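Local coordinates for protein hypothetical glycoside hydrolase (PDB 3TAW) that is of unknown function but, as a glycoside hydrolase-like protein, probably folds into a five-bladed beta-propeller, at residues E18-V23 and V347-K352; L83-S88 and K99-P104; G197-Y202 and D214-W219. All blocks are in the same frame, centred on the assembly; numbering follows the deposited sequence.

Interaction 1. Residues E18-V23 and V347-K352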
ATOM      1  N   GLU A  18       6.626 -13.743 -11.005  1.00 17.80           N
ATOM      2  CA  GLU A  18       8.043 -14.065 -11.127  1.00 19.22           C
ATOM      3  C   GLU A  18       8.826 -12.765 -11.157  1.00 17.48           C
ATOM      4  O   GLU A  18       8.452 -11.821 -11.848  1.00 17.09           O
ATOM      5  CB  GLU A  18       8.333 -14.833 -12.415  1.00 21.96           C
ATOM      6  CG  GLU A  18       7.431 -16.020 -12.636  1.00 25.01           C
ATOM      7  CD  GLU A  18       7.885 -16.918 -13.766  1.00 28.87           C
ATOM      8  OE1 GLU A  18       8.815 -16.549 -14.515  1.00 32.73           O
ATOM      9  OE2 GLU A  18       7.312 -18.018 -13.886  1.00 34.89           O
ATOM     10  N   ARG A  19       9.909 -12.718 -10.397  1.00 16.82           N
ATOM     11  CA  ARG A  19      10.863 -11.616 -10.502  1.00 16.56           C
ATOM     12  C   ARG A  19      11.580 -11.716 -11.845  1.00 17.18           C
ATOM     13  O   ARG A  19      12.173 -12.743 -12.139  1.00 17.32           O
ATOM     14  CB  ARG A  19      11.913 -11.724  -9.395  1.00 16.77           C
ATOM     15  CG  ARG A  19      11.361 -11.642  -7.984  1.00 16.20           C
ATOM     16  CD  ARG A  19      12.352 -12.233  -6.986  1.00 16.49           C
ATOM     17  NE  ARG A  19      11.937 -12.075  -5.591  1.00 15.99           N
ATOM     18  CZ  ARG A  19      11.059 -12.861  -4.977  1.00 16.71           C
ATOM     19  NH1 ARG A  19      10.485 -13.876  -5.616  1.00 16.97           N
ATOM     20  NH2 ARG A  19      10.749 -12.655  -3.706  1.00 16.37           N
ATOM     21  N   PRO A  20      11.547 -10.662 -12.671  1.00 17.26           N
ATOM     22  CA  PRO A  20      12.302 -10.773 -13.935  1.00 18.34           C
ATOM     23  C   PRO A  20      13.770 -10.920 -13.641  1.00 19.01           C
ATOM     24  O   PRO A  20      14.291 -10.224 -12.766  1.00 18.16           O
ATOM     25  CB  PRO A  20      12.017  -9.434 -14.641  1.00 18.15           C
ATOM     26  CG  PRO A  20      10.755  -8.927 -13.982  1.00 17.43           C
ATOM     27  CD  PRO A  20      10.876  -9.354 -12.544  1.00 17.21           C
ATOM     28  N   THR A  21      14.438 -11.815 -14.367  1.00 20.54           N
ATOM     29  CA  THR A  21      15.814 -12.195 -14.043  1.00 21.75           C
ATOM     30  C   THR A  21      16.758 -10.987 -13.995  1.00 21.28           C
ATOM     31  O   THR A  21      16.873 -10.231 -14.962  1.00 20.37           O
ATOM     32  CB  THR A  21      16.346 -13.246 -15.050  1.00 22.91           C
ATOM     33  OG1 THR A  21      15.395 -14.331 -15.179  1.00 24.38           O
ATOM     34  CG2 THR A  21      17.705 -13.804 -14.593  1.00 24.65           C
ATOM     35  N   GLY A  22      17.412 -10.810 -12.849  1.00 21.75           N
ATOM     36  CA  GLY A  22      18.472  -9.817 -12.696  1.00 21.53           C
ATOM     37  C   GLY A  22      18.105  -8.350 -12.638  1.00 21.17           C
ATOM     38  O   GLY A  22      19.007  -7.529 -12.540  1.00 23.35           O
ATOM     39  N   VAL A  23      16.814  -8.001 -12.652  1.00 19.58           N
ATOM     40  CA  VAL A  23      16.393  -6.589 -12.734  1.00 18.69           C
ATOM     41  C   VAL A  23      16.229  -5.884 -11.385  1.00 17.83           C
ATOM     42  O   VAL A  23      16.328  -4.648 -11.304  1.00 18.44           O
ATOM     43  CB  VAL A  23      15.076  -6.394 -13.535  1.00 18.48           C
ATOM     44  CG1 VAL A  23      15.149  -7.091 -14.874  1.00 19.08           C
ATOM     45  CG2 VAL A  23      13.838  -6.839 -12.745  1.00 17.39           C
ATOM     46  N   VAL A 347       9.980  -5.391  -8.437  1.00 12.69           N
ATOM     47  CA  VAL A 347       8.843  -5.766  -9.272  1.00 12.38           C
ATOM     48  C   VAL A 347       8.780  -7.293  -9.465  1.00 12.88           C
ATOM     49  O   VAL A 347       9.802  -7.970  -9.568  1.00 13.09           O
ATOM     50  CB  VAL A 347       8.863  -5.036 -10.645  1.00 12.51           C
ATOM     51  CG1 VAL A 347      10.019  -5.513 -11.547  1.00 12.91           C
ATOM     52  CG2 VAL A 347       7.505  -5.164 -11.344  1.00 12.34           C
ATOM     53  N   ALA A 348       7.567  -7.824  -9.497  1.00 12.77           N
ATOM     54  CA  ALA A 348       7.315  -9.185  -9.968  1.00 13.01           C
ATOM     55  C   ALA A 348       6.165  -9.101 -10.989  1.00 13.22           C
ATOM     56  O   ALA A 348       5.303  -8.211 -10.913  1.00 12.54           O
ATOM     57  CB  ALA A 348       6.969 -10.142  -8.793  1.00 13.10           C
ATOM     58  N   VAL A 349       6.166 -10.021 -11.945  1.00 13.66           N
ATOM     59  CA  VAL A 349       5.269  -9.940 -13.105  1.00 13.88           C
ATOM     60  C   VAL A 349       4.529 -11.249 -13.228  1.00 14.82           C
ATOM     61  O   VAL A 349       5.100 -12.311 -12.977  1.00 15.33           O
ATOM     62  CB  VAL A 349       6.051  -9.588 -14.390  1.00 14.60           C
ATOM     63  CG1 VAL A 349       5.111  -9.376 -15.587  1.00 15.40           C
ATOM     64  CG2 VAL A 349       6.881  -8.327 -14.162  1.00 14.52           C
ATOM     65  N   SER A 350       3.234 -11.173 -13.525  1.00 14.62           N
ATOM     66  CA  SER A 350       2.420 -12.366 -13.775  1.00 15.41           C
ATOM     67  C   SER A 350       1.580 -12.229 -15.046  1.00 16.83           C
ATOM     68  O   SER A 350       1.135 -11.138 -15.395  1.00 16.25           O
ATOM     69  CB  SER A 350       1.465 -12.605 -12.614  1.00 15.12           C
ATOM     70  OG  SER A 350       0.624 -13.727 -12.886  1.00 15.34           O
ATOM     71  N   ASP A 351       1.353 -13.374 -15.685  0.50 17.44           N
ATOM     72  CA  ASP A 351       0.560 -13.470 -16.900  0.50 18.25           C
ATOM     73  C   ASP A 351      -0.864 -13.954 -16.596  0.50 18.75           C
ATOM     74  O   ASP A 351      -1.691 -14.044 -17.504  0.50 18.60           O
ATOM     75  CB  ASP A 351       1.239 -14.432 -17.877  0.50 19.17           C
ATOM     76  CG  ASP A 351       2.503 -13.844 -18.500  0.50 19.51           C
ATOM     77  OD1 ASP A 351       2.457 -12.708 -19.002  0.50 19.59           O
ATOM     78  OD2 ASP A 351       3.543 -14.518 -18.501  0.50 20.31           O
ATOM     79  N   LYS A 352      -1.151 -14.241 -15.324  1.00 19.11           N
ATOM     80  CA  LYS A 352      -2.428 -14.842 -14.933  1.00 20.45           C
ATOM     81  C   LYS A 352      -3.588 -13.937 -15.297  1.00 20.88           C
ATOM     82  O   LYS A 352      -3.546 -12.743 -15.050  1.00 20.62           O
ATOM     83  CB  LYS A 352      -2.486 -15.141 -13.435  1.00 21.00           C
ATOM     84  CG  LYS A 352      -3.747 -15.973 -13.053  1.00 22.71           C
ATOM     85  CD  LYS A 352      -3.646 -16.581 -11.693  1.00 23.40           C
ATOM     86  CE  LYS A 352      -4.827 -17.555 -11.352  1.00 24.07           C
ATOM     87  NZ  LYS A 352      -4.528 -18.336 -10.082  1.00 23.71           N
TER
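P20 lies against V347 and V349, and beside it E18 and V349 form a single antiparallel hydrogen-bonded pair. This is the tight part. E18 N donates a hydrogen bond to V349 O at 2.9 Å, and V349 N donates to E18 O at 2.9 Å. A348 CA adds a CA-H...O contact to E18 O at 3.4 Å. Proline suits the next place but one: lacking an N-H, it cannot continue the pairing, but offers a compact apolar ring. P20 CG meets V349 CG2 at 3.9 Å, and P20 CD meets V347 CG1 at 4.1 Å, each pair crossing at about a right angle. V349 points CG2 at the ring by setting it anti to the carbonyl carbon.

The other side is loose. The extended carboxylate arm of E18 leads away to the exposed side. R19 also turns away, and its NH2 makes a salt bridge with E312. A segment near the chain start thus pairs along the edge strand 344-350 of the last sheet, consistent with closure of a beta-propeller ring. No salt bridge crosses between the segments; alignment comes from the backbone bonds, with modest apolar packing beside them.

Interaction 2. Residues L83-S88 and K99-P104. With EDO (1,2-ethanediol), chain N; EDO (1,2-ethanediol), chain M; ACT (acetate ion), chain E.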
ATOM      1  N   LEU A  83       7.092  11.180  -1.297  1.00 11.94           N
ATOM      2  CA  LEU A  83       6.829  10.290  -2.397  1.00 11.80           C
ATOM      3  C   LEU A  83       7.483  10.760  -3.681  1.00 11.72           C
ATOM      4  O   LEU A  83       7.256  11.887  -4.132  1.00 11.68           O
ATOM      5  CB  LEU A  83       5.318  10.173  -2.639  1.00 11.32           C
ATOM      6  CG  LEU A  83       4.467   9.823  -1.431  1.00 11.60           C
ATOM      7  CD1 LEU A  83       3.026   9.619  -1.833  1.00 11.43           C
ATOM      8  CD2 LEU A  83       5.026   8.607  -0.614  1.00 11.53           C
ATOM      9  N   GLY A  84       8.240   9.859  -4.274  1.00 12.00           N
ATOM     10  CA  GLY A  84       8.849  10.058  -5.579  1.00 12.57           C
ATOM     11  C   GLY A  84       7.876   9.811  -6.702  1.00 13.32           C
ATOM     12  O   GLY A  84       6.736   9.389  -6.478  1.00 14.34           O
ATOM     13  N   TYR A  85       8.298  10.133  -7.920  1.00 13.42           N
ATOM     14  CA  TYR A  85       7.470   9.956  -9.108  1.00 13.49           C
ATOM     15  C   TYR A  85       8.360   9.348 -10.194  1.00 13.42           C
ATOM     16  O   TYR A  85       9.323   9.970 -10.648  1.00 13.88           O
ATOM     17  CB  TYR A  85       6.913  11.302  -9.569  1.00 14.37           C
ATOM     18  CG  TYR A  85       5.967  11.235 -10.736  1.00 14.87           C
ATOM     19  CD1 TYR A  85       6.448  11.248 -12.046  1.00 15.57           C
ATOM     20  CD2 TYR A  85       4.587  11.182 -10.550  1.00 15.93           C
ATOM     21  CE1 TYR A  85       5.562  11.202 -13.138  1.00 16.29           C
ATOM     22  CE2 TYR A  85       3.709  11.122 -11.631  1.00 16.40           C
ATOM     23  CZ  TYR A  85       4.198  11.125 -12.916  1.00 17.10           C
ATOM     24  OH  TYR A  85       3.330  11.071 -14.008  1.00 18.87           O
ATOM     25  N   ALA A  86       8.048   8.126 -10.602  1.00 12.98           N
ATOM     26  CA  ALA A  86       8.867   7.401 -11.566  1.00 12.97           C
ATOM     27  C   ALA A  86       7.966   6.795 -12.625  1.00 13.12           C
ATOM     28  O   ALA A  86       6.925   6.215 -12.289  1.00 12.32           O
ATOM     29  CB  ALA A  86       9.651   6.308 -10.862  1.00 13.56           C
ATOM     30  N   THR A  87       8.364   6.898 -13.893  1.00 12.74           N
ATOM     31  CA  THR A  87       7.556   6.362 -14.985  1.00 12.48           C
ATOM     32  C   THR A  87       8.286   5.246 -15.743  1.00 13.03           C
ATOM     33  O   THR A  87       9.521   5.211 -15.808  1.00 12.51           O
ATOM     34  CB  THR A  87       7.165   7.424 -16.018  1.00 12.95           C
ATOM     35  OG1 THR A  87       8.330   7.846 -16.738  1.00 13.85           O
ATOM     36  CG2 THR A  87       6.505   8.629 -15.358  1.00 13.61           C
ATOM     37  N   SER A  88       7.505   4.359 -16.359  1.00 12.72           N
ATOM     38  CA  SER A  88       8.096   3.254 -17.116  1.00 13.15           C
ATOM     39  C   SER A  88       7.168   2.806 -18.227  1.00 13.86           C
ATOM     40  O   SER A  88       5.943   2.902 -18.087  1.00 13.75           O
ATOM     41  CB  SER A  88       8.355   2.048 -16.189  1.00 12.96           C
ATOM     42  OG  SER A  88       8.929   0.983 -16.919  1.00 13.23           O
ATOM     43  N   LYS A  99      12.391  15.967  -8.183  1.00 14.62           N
ATOM     44  CA  LYS A  99      11.579  16.542  -7.117  1.00 15.22           C
ATOM     45  C   LYS A  99      10.509  15.531  -6.696  1.00 14.65           C
ATOM     46  O   LYS A  99       9.836  14.985  -7.546  1.00 14.20           O
ATOM     47  CB  LYS A  99      10.886  17.811  -7.619  1.00 16.64           C
ATOM     48  CG  LYS A  99      10.374  18.706  -6.545  1.00 17.58           C
ATOM     49  CD  LYS A  99       9.610  19.898  -7.119  1.00 18.81           C
ATOM     50  CE  LYS A  99       8.198  19.519  -7.498  1.00 19.13           C
ATOM     51  NZ  LYS A  99       7.469  19.124  -6.260  1.00 19.68           N
ATOM     52  N   PRO A 100      10.332  15.313  -5.382  1.00 14.14           N
ATOM     53  CA  PRO A 100       9.204  14.480  -4.965  1.00 13.55           C
ATOM     54  C   PRO A 100       7.858  15.093  -5.396  1.00 13.41           C
ATOM     55  O   PRO A 100       7.709  16.327  -5.475  1.00 13.50           O
ATOM     56  CB  PRO A 100       9.341  14.411  -3.442  1.00 13.68           C
ATOM     57  CG  PRO A 100      10.072  15.709  -3.085  1.00 14.27           C
ATOM     58  CD  PRO A 100      11.006  15.976  -4.241  1.00 14.25           C
ATOM     59  N   ALA A 101       6.890  14.227  -5.689  1.00 13.18           N
ATOM     60  CA  ALA A 101       5.563  14.678  -6.135  1.00 13.19           C
ATOM     61  C   ALA A 101       4.566  14.867  -4.983  1.00 12.91           C
ATOM     62  O   ALA A 101       3.520  15.502  -5.173  1.00 14.21           O
ATOM     63  CB  ALA A 101       4.998  13.701  -7.158  1.00 13.10           C
ATOM     64  N   PHE A 102       4.899  14.331  -3.814  1.00 12.58           N
ATOM     65  CA  PHE A 102       4.044  14.431  -2.618  1.00 12.56           C
ATOM     66  C   PHE A 102       4.921  14.460  -1.383  1.00 12.88           C
ATOM     67  O   PHE A 102       5.911  13.725  -1.296  1.00 12.48           O
ATOM     68  CB  PHE A 102       3.084  13.244  -2.589  1.00 12.09           C
ATOM     69  CG  PHE A 102       1.861  13.470  -1.762  1.00 11.98           C
ATOM     70  CD1 PHE A 102       0.782  14.162  -2.277  1.00 12.19           C
ATOM     71  CD2 PHE A 102       1.769  12.968  -0.475  1.00 12.04           C
ATOM     72  CE1 PHE A 102      -0.364  14.378  -1.523  1.00 12.56           C
ATOM     73  CE2 PHE A 102       0.622  13.184   0.291  1.00 12.32           C
ATOM     74  CZ  PHE A 102      -0.456  13.866  -0.241  1.00 12.37           C
ATOM     75  N   TYR A 103       4.609  15.368  -0.463  1.00 13.13           N
ATOM     76  CA  TYR A 103       5.504  15.649   0.663  1.00 13.62           C
ATOM     77  C   TYR A 103       4.810  16.527   1.695  1.00 14.02           C
ATOM     78  O   TYR A 103       3.814  17.194   1.387  1.00 13.53           O
ATOM     79  CB  TYR A 103       6.780  16.366   0.150  1.00 14.08           C
ATOM     80  CG  TYR A 103       6.470  17.454  -0.826  1.00 14.65           C
ATOM     81  CD1 TYR A 103       6.154  18.726  -0.394  1.00 15.73           C
ATOM     82  CD2 TYR A 103       6.441  17.191  -2.205  1.00 15.28           C
ATOM     83  CE1 TYR A 103       5.840  19.737  -1.298  1.00 16.39           C
ATOM     84  CE2 TYR A 103       6.123  18.166  -3.103  1.00 15.80           C
ATOM     85  CZ  TYR A 103       5.818  19.452  -2.643  1.00 16.95           C
ATOM     86  OH  TYR A 103       5.482  20.448  -3.532  1.00 19.19           O
ATOM     87  N   PRO A 104       5.326  16.520   2.935  1.00 14.21           N
ATOM     88  CA  PRO A 104       4.776  17.405   3.946  1.00 15.00           C
ATOM     89  C   PRO A 104       5.167  18.858   3.628  1.00 15.83           C
ATOM     90  O   PRO A 104       6.211  19.104   3.003  1.00 15.88           O
ATOM     91  CB  PRO A 104       5.452  16.924   5.232  1.00 15.04           C
ATOM     92  CG  PRO A 104       6.774  16.393   4.779  1.00 14.78           C
ATOM     93  CD  PRO A 104       6.467  15.734   3.448  1.00 14.18           C
TER
HETATM   94  C1  EDO N 399       2.491  18.480  -2.927  1.00 28.53           C
HETATM   95  O1  EDO N 399       1.199  18.131  -3.419  1.00 34.33           O
HETATM   96  C2  EDO N 399       2.458  18.334  -1.422  1.00 27.36           C
HETATM   97  O2  EDO N 399       2.297  16.953  -1.065  1.00 23.69           O
HETATM   98  C1  EDO M 398      10.226   5.866 -19.274  1.00 27.28           C
HETATM   99  O1  EDO M 398       8.978   6.497 -19.051  1.00 24.94           O
HETATM  100  C2  EDO M 398      10.959   6.675 -20.333  1.00 29.05           C
HETATM  101  O2  EDO M 398      10.171   6.708 -21.533  1.00 31.00           O
HETATM  102  C   ACT E 390       6.215  23.538  -2.352  1.00 37.64           C
HETATM  103  O   ACT E 390       7.329  23.069  -2.730  1.00 34.13           O
HETATM  104  OXT ACT E 390       5.166  22.906  -2.676  1.00 34.80           O
HETATM  105  CH3 ACT E 390       6.117  24.800  -1.541  1.00 36.43           C
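Opposite L83 the other segment places two residues, A101 and F102, where one would be regular: a classic beta bulge, joining strand 81-88 to the loop between strand 95-96 and helix 110-113. L83 N donates to F102 O at 2.8 Å. L83 O takes A101 N at 2.8 Å and, weakly, F102 N at 3.4 Å, so one carbonyl serves two successive amides.

In the apolar packing, the L83 and F102 side chains run alongside each other in a common direction, with L83 CD1 3.7 Å from F102 CB. The Y85 and A101 CB atoms meet at 3.9 Å, where a small methyl suits a side chain directed toward the other segment. F102 CG stands anti to the backbone N (chi1 -158°), taking the ring edge-to-face with Y135 and W156 and to the K158 cation.

Bound molecules, probably from the crystallisation liquor, add polar contacts. O2 of one 1,2-ethanediol, over a face of F102, accepts from Y103 N and donates to Y103 O. Y103 OH donates to acetate OXT at 2.6 Å, in the ring plane.

The buried backbone of L83 is thus paired across the contact and shielded by apolar side chains, which should strengthen these bonds.

Interaction 3. Residues G197-Y202 and D214-W219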
ATOM      1  N   GLY A 197     -23.449   0.055  -3.826  1.00 19.10           N
ATOM      2  CA  GLY A 197     -23.691   1.491  -3.947  1.00 19.71           C
ATOM      3  C   GLY A 197     -22.752   2.418  -3.185  1.00 19.43           C
ATOM      4  O   GLY A 197     -22.963   3.622  -3.190  1.00 20.40           O
ATOM      5  N   LYS A 198     -21.764   1.870  -2.483  1.00 18.93           N
ATOM      6  CA  LYS A 198     -20.812   2.654  -1.704  1.00 19.01           C
ATOM      7  C   LYS A 198     -19.391   2.333  -2.130  1.00 16.98           C
ATOM      8  O   LYS A 198     -19.101   1.219  -2.532  1.00 16.16           O
ATOM      9  CB  LYS A 198     -20.930   2.357  -0.201  1.00 20.98           C
ATOM     10  CG  LYS A 198     -22.281   2.797   0.401  1.00 24.34           C
ATOM     11  CD  LYS A 198     -22.105   3.371   1.804  1.00 27.04           C
ATOM     12  CE  LYS A 198     -23.370   4.093   2.301  1.00 29.92           C
ATOM     13  NZ  LYS A 198     -23.031   5.392   3.009  1.00 32.14           N
ATOM     14  N   TYR A 199     -18.513   3.313  -2.003  1.00 15.89           N
ATOM     15  CA  TYR A 199     -17.087   3.034  -2.150  1.00 15.26           C
ATOM     16  C   TYR A 199     -16.681   2.208  -0.945  1.00 14.40           C
ATOM     17  O   TYR A 199     -17.252   2.355   0.139  1.00 15.00           O
ATOM     18  CB  TYR A 199     -16.292   4.317  -2.233  1.00 15.14           C
ATOM     19  CG  TYR A 199     -16.664   5.117  -3.452  1.00 15.92           C
ATOM     20  CD1 TYR A 199     -16.312   4.679  -4.715  1.00 16.30           C
ATOM     21  CD2 TYR A 199     -17.392   6.292  -3.346  1.00 16.95           C
ATOM     22  CE1 TYR A 199     -16.647   5.391  -5.841  1.00 17.06           C
ATOM     23  CE2 TYR A 199     -17.745   7.015  -4.491  1.00 17.84           C
ATOM     24  CZ  TYR A 199     -17.360   6.551  -5.730  1.00 18.44           C
ATOM     25  OH  TYR A 199     -17.680   7.250  -6.890  1.00 20.16           O
ATOM     26  N   PHE A 200     -15.700   1.337  -1.127  1.00 13.71           N
ATOM     27  CA  PHE A 200     -15.339   0.387  -0.080  1.00 13.23           C
ATOM     28  C   PHE A 200     -13.833   0.231  -0.010  1.00 12.82           C
ATOM     29  O   PHE A 200     -13.169   0.204  -1.029  1.00 12.79           O
ATOM     30  CB  PHE A 200     -15.977  -0.989  -0.367  1.00 13.28           C
ATOM     31  CG  PHE A 200     -16.012  -1.918   0.824  1.00 13.61           C
ATOM     32  CD1 PHE A 200     -14.940  -2.730   1.113  1.00 13.68           C
ATOM     33  CD2 PHE A 200     -17.135  -1.996   1.638  1.00 14.44           C
ATOM     34  CE1 PHE A 200     -14.962  -3.591   2.210  1.00 13.70           C
ATOM     35  CE2 PHE A 200     -17.155  -2.848   2.740  1.00 14.36           C
ATOM     36  CZ  PHE A 200     -16.079  -3.644   3.019  1.00 13.92           C
HETATM   37  N   MSE A 201     -13.296   0.125   1.201  1.00 12.53           N
HETATM   38  CA  MSE A 201     -11.904  -0.260   1.335  0.50 12.25           C
HETATM   39  C   MSE A 201     -11.697  -1.206   2.502  1.00 12.12           C
HETATM   40  O   MSE A 201     -12.479  -1.228   3.463  1.00 12.40           O
HETATM   41  CB  MSE A 201     -10.989   0.967   1.454  0.50 12.34           C
HETATM   42  CG  MSE A 201     -11.232   1.801   2.670  0.50 12.61           C
HETATM   43 SE   MSE A 201     -10.118   3.392   2.703  0.38 13.04          SE
HETATM   44  CE  MSE A 201     -10.434   3.806   4.562  0.50 12.70           C
ATOM     45  N   TYR A 202     -10.664  -2.030   2.354  1.00 12.12           N
ATOM     46  CA  TYR A 202     -10.093  -2.813   3.446  1.00 12.05           C
ATOM     47  C   TYR A 202      -8.933  -1.982   3.962  1.00 12.31           C
ATOM     48  O   TYR A 202      -8.213  -1.339   3.165  1.00 12.99           O
ATOM     49  CB  TYR A 202      -9.625  -4.200   2.953  1.00 11.95           C
ATOM     50  CG  TYR A 202     -10.750  -4.978   2.344  1.00 12.09           C
ATOM     51  CD1 TYR A 202     -11.052  -4.854   0.989  1.00 12.08           C
ATOM     52  CD2 TYR A 202     -11.540  -5.818   3.116  1.00 12.16           C
ATOM     53  CE1 TYR A 202     -12.115  -5.545   0.423  1.00 12.12           C
ATOM     54  CE2 TYR A 202     -12.624  -6.508   2.555  1.00 12.41           C
ATOM     55  CZ  TYR A 202     -12.905  -6.362   1.214  1.00 12.55           C
ATOM     56  OH  TYR A 202     -13.956  -7.028   0.622  1.00 12.65           O
ATOM     57  N   ASP A 214     -19.297   7.597   0.631  1.00 18.33           N
ATOM     58  CA  ASP A 214     -20.044   8.086  -0.526  1.00 19.93           C
ATOM     59  C   ASP A 214     -19.249   9.037  -1.419  1.00 19.39           C
ATOM     60  O   ASP A 214     -19.665   9.289  -2.545  1.00 19.70           O
ATOM     61  CB  ASP A 214     -21.306   8.836  -0.076  1.00 22.25           C
ATOM     62  CG  ASP A 214     -22.273   7.948   0.675  1.00 24.39           C
ATOM     63  OD1 ASP A 214     -22.526   6.804   0.217  1.00 26.08           O
ATOM     64  OD2 ASP A 214     -22.792   8.406   1.718  1.00 27.34           O
ATOM     65  N   ASN A 215     -18.134   9.581  -0.928  1.00 18.70           N
ATOM     66  CA  ASN A 215     -17.448  10.643  -1.642  1.00 19.31           C
ATOM     67  C   ASN A 215     -15.944  10.457  -1.801  1.00 18.99           C
ATOM     68  O   ASN A 215     -15.261  11.376  -2.265  1.00 19.57           O
ATOM     69  CB  ASN A 215     -17.746  11.999  -0.974  1.00 19.88           C
ATOM     70  CG  ASN A 215     -17.112  12.124   0.411  1.00 19.71           C
ATOM     71  OD1 ASN A 215     -16.420  11.211   0.880  1.00 18.97           O
ATOM     72  ND2 ASN A 215     -17.341  13.253   1.067  1.00 21.11           N
ATOM     73  N   LEU A 216     -15.435   9.290  -1.396  1.00 17.75           N
ATOM     74  CA  LEU A 216     -13.998   8.930  -1.482  1.00 17.07           C
ATOM     75  C   LEU A 216     -13.074   9.639  -0.507  1.00 16.58           C
ATOM     76  O   LEU A 216     -11.898   9.265  -0.408  1.00 15.76           O
ATOM     77  CB  LEU A 216     -13.468   9.037  -2.931  1.00 17.18           C
ATOM     78  CG  LEU A 216     -14.050   7.980  -3.882  1.00 17.99           C
ATOM     79  CD1 LEU A 216     -13.842   8.384  -5.357  1.00 19.41           C
ATOM     80  CD2 LEU A 216     -13.511   6.566  -3.612  1.00 17.53           C
ATOM     81  N   ILE A 217     -13.582  10.616   0.240  1.00 16.81           N
ATOM     82  CA  ILE A 217     -12.711  11.372   1.148  0.50 17.01           C
ATOM     83  C   ILE A 217     -13.058  11.174   2.614  1.00 17.18           C
ATOM     84  O   ILE A 217     -12.148  11.027   3.414  1.00 16.76           O
ATOM     85  CB  ILE A 217     -12.582  12.883   0.789  0.50 17.52           C
ATOM     86  CG1 ILE A 217     -13.940  13.585   0.781  0.50 18.32           C
ATOM     87  CG2 ILE A 217     -11.905  13.028  -0.549  0.50 17.38           C
ATOM     88  CD1 ILE A 217     -13.847  15.099   0.725  0.50 18.80           C
ATOM     89  N   ASP A 218     -14.346  11.135   2.957  1.00 17.73           N
ATOM     90  CA  ASP A 218     -14.780  10.855   4.310  1.00 17.95           C
ATOM     91  C   ASP A 218     -15.229   9.393   4.362  1.00 17.20           C
ATOM     92  O   ASP A 218     -16.157   8.977   3.630  1.00 16.66           O
ATOM     93  CB  ASP A 218     -15.931  11.760   4.700  1.00 19.25           C
ATOM     94  CG  ASP A 218     -15.558  13.222   4.637  1.00 20.67           C
ATOM     95  OD1 ASP A 218     -14.562  13.631   5.288  1.00 22.11           O
ATOM     96  OD2 ASP A 218     -16.239  13.947   3.894  1.00 21.74           O
ATOM     97  N   TRP A 219     -14.559   8.631   5.216  1.00 16.45           N
ATOM     98  CA  TRP A 219     -14.769   7.195   5.323  1.00 15.81           C
ATOM     99  C   TRP A 219     -15.321   6.840   6.689  1.00 16.43           C
ATOM    100  O   TRP A 219     -14.910   7.427   7.681  1.00 16.60           O
ATOM    101  CB  TRP A 219     -13.449   6.456   5.078  1.00 15.01           C
ATOM    102  CG  TRP A 219     -12.994   6.600   3.666  1.00 14.33           C
ATOM    103  CD1 TRP A 219     -12.293   7.641   3.127  1.00 14.02           C
ATOM    104  CD2 TRP A 219     -13.222   5.673   2.588  1.00 13.83           C
ATOM    105  NE1 TRP A 219     -12.088   7.432   1.779  1.00 14.01           N
ATOM    106  CE2 TRP A 219     -12.638   6.231   1.428  1.00 13.82           C
ATOM    107  CE3 TRP A 219     -13.846   4.426   2.497  1.00 13.94           C
ATOM    108  CZ2 TRP A 219     -12.671   5.586   0.189  1.00 13.64           C
ATOM    109  CZ3 TRP A 219     -13.888   3.795   1.251  1.00 13.73           C
ATOM    110  CH2 TRP A 219     -13.306   4.379   0.130  1.00 13.51           C
TER
HETATM  111  O   HOH W   1     -22.337   6.127  -2.326  1.00 27.74           O
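The two backbones come within 5.6 Å at the CA atoms of K198 and D214 and diverge to 8.7 Å between those of F200 and W219, with no backbone hydrogen bond joining them, so side chains fill the widening gap. Y199 is central. L216 CD2 sits over one face of its ring, 3.7 Å from the centroid in a CH-pi contact, while the backbone of D214 and N215 borders the ring edge; a branched leucine end fits such a flat surface well. Y199 CB touches W219 CH2 at 3.8 Å. Deeper in, selenomethionine M201 holds CG between its backbone N and carbonyl carbon (chi1 63°), and in the modelled conformer SE lies over the six-membered ring of W219, 3.8 Å from its centroid and 9° off the normal: a Met-aromatic contact, backed by CG over the same ring.

At the exposed end, K198 NZ forms a salt bridge with D214 OD1 at 3.2 Å, on the syn side but 32° out of the carboxylate plane. A water also donates to that oxygen and to G197 O. N215 keeps the turn folded: its OD1 accepts from I217 N and D218 N, and its ND2 donates to D218 OD2. This Asx turn follows the antiparallel hairpin of strands 199-203 and 209-213 and leads to strand 220-221, a connection consistent with the outer part of a propeller blade.

Interaction 2 is the buried contact of the three, whereas interactions 1 and 3 are partly buried and keep charged residues at their solvent sides. They hold different elements. Interaction 1 joins residues near the start of the chain to the outermost strand 344-350 of the last sheet, consistent with the ring closure of a propeller; interactions 2 and 3 are local, each joining a strand to a loop that follows it closely in sequence. Backbone pairing governs interactions 1 and 2, but aromatic packing and a salt bridge govern interaction 3. Interactions 1 and 3 lie on opposite sides of the chain's centre, their own centres about 32 Å apart, and no two contacts touch.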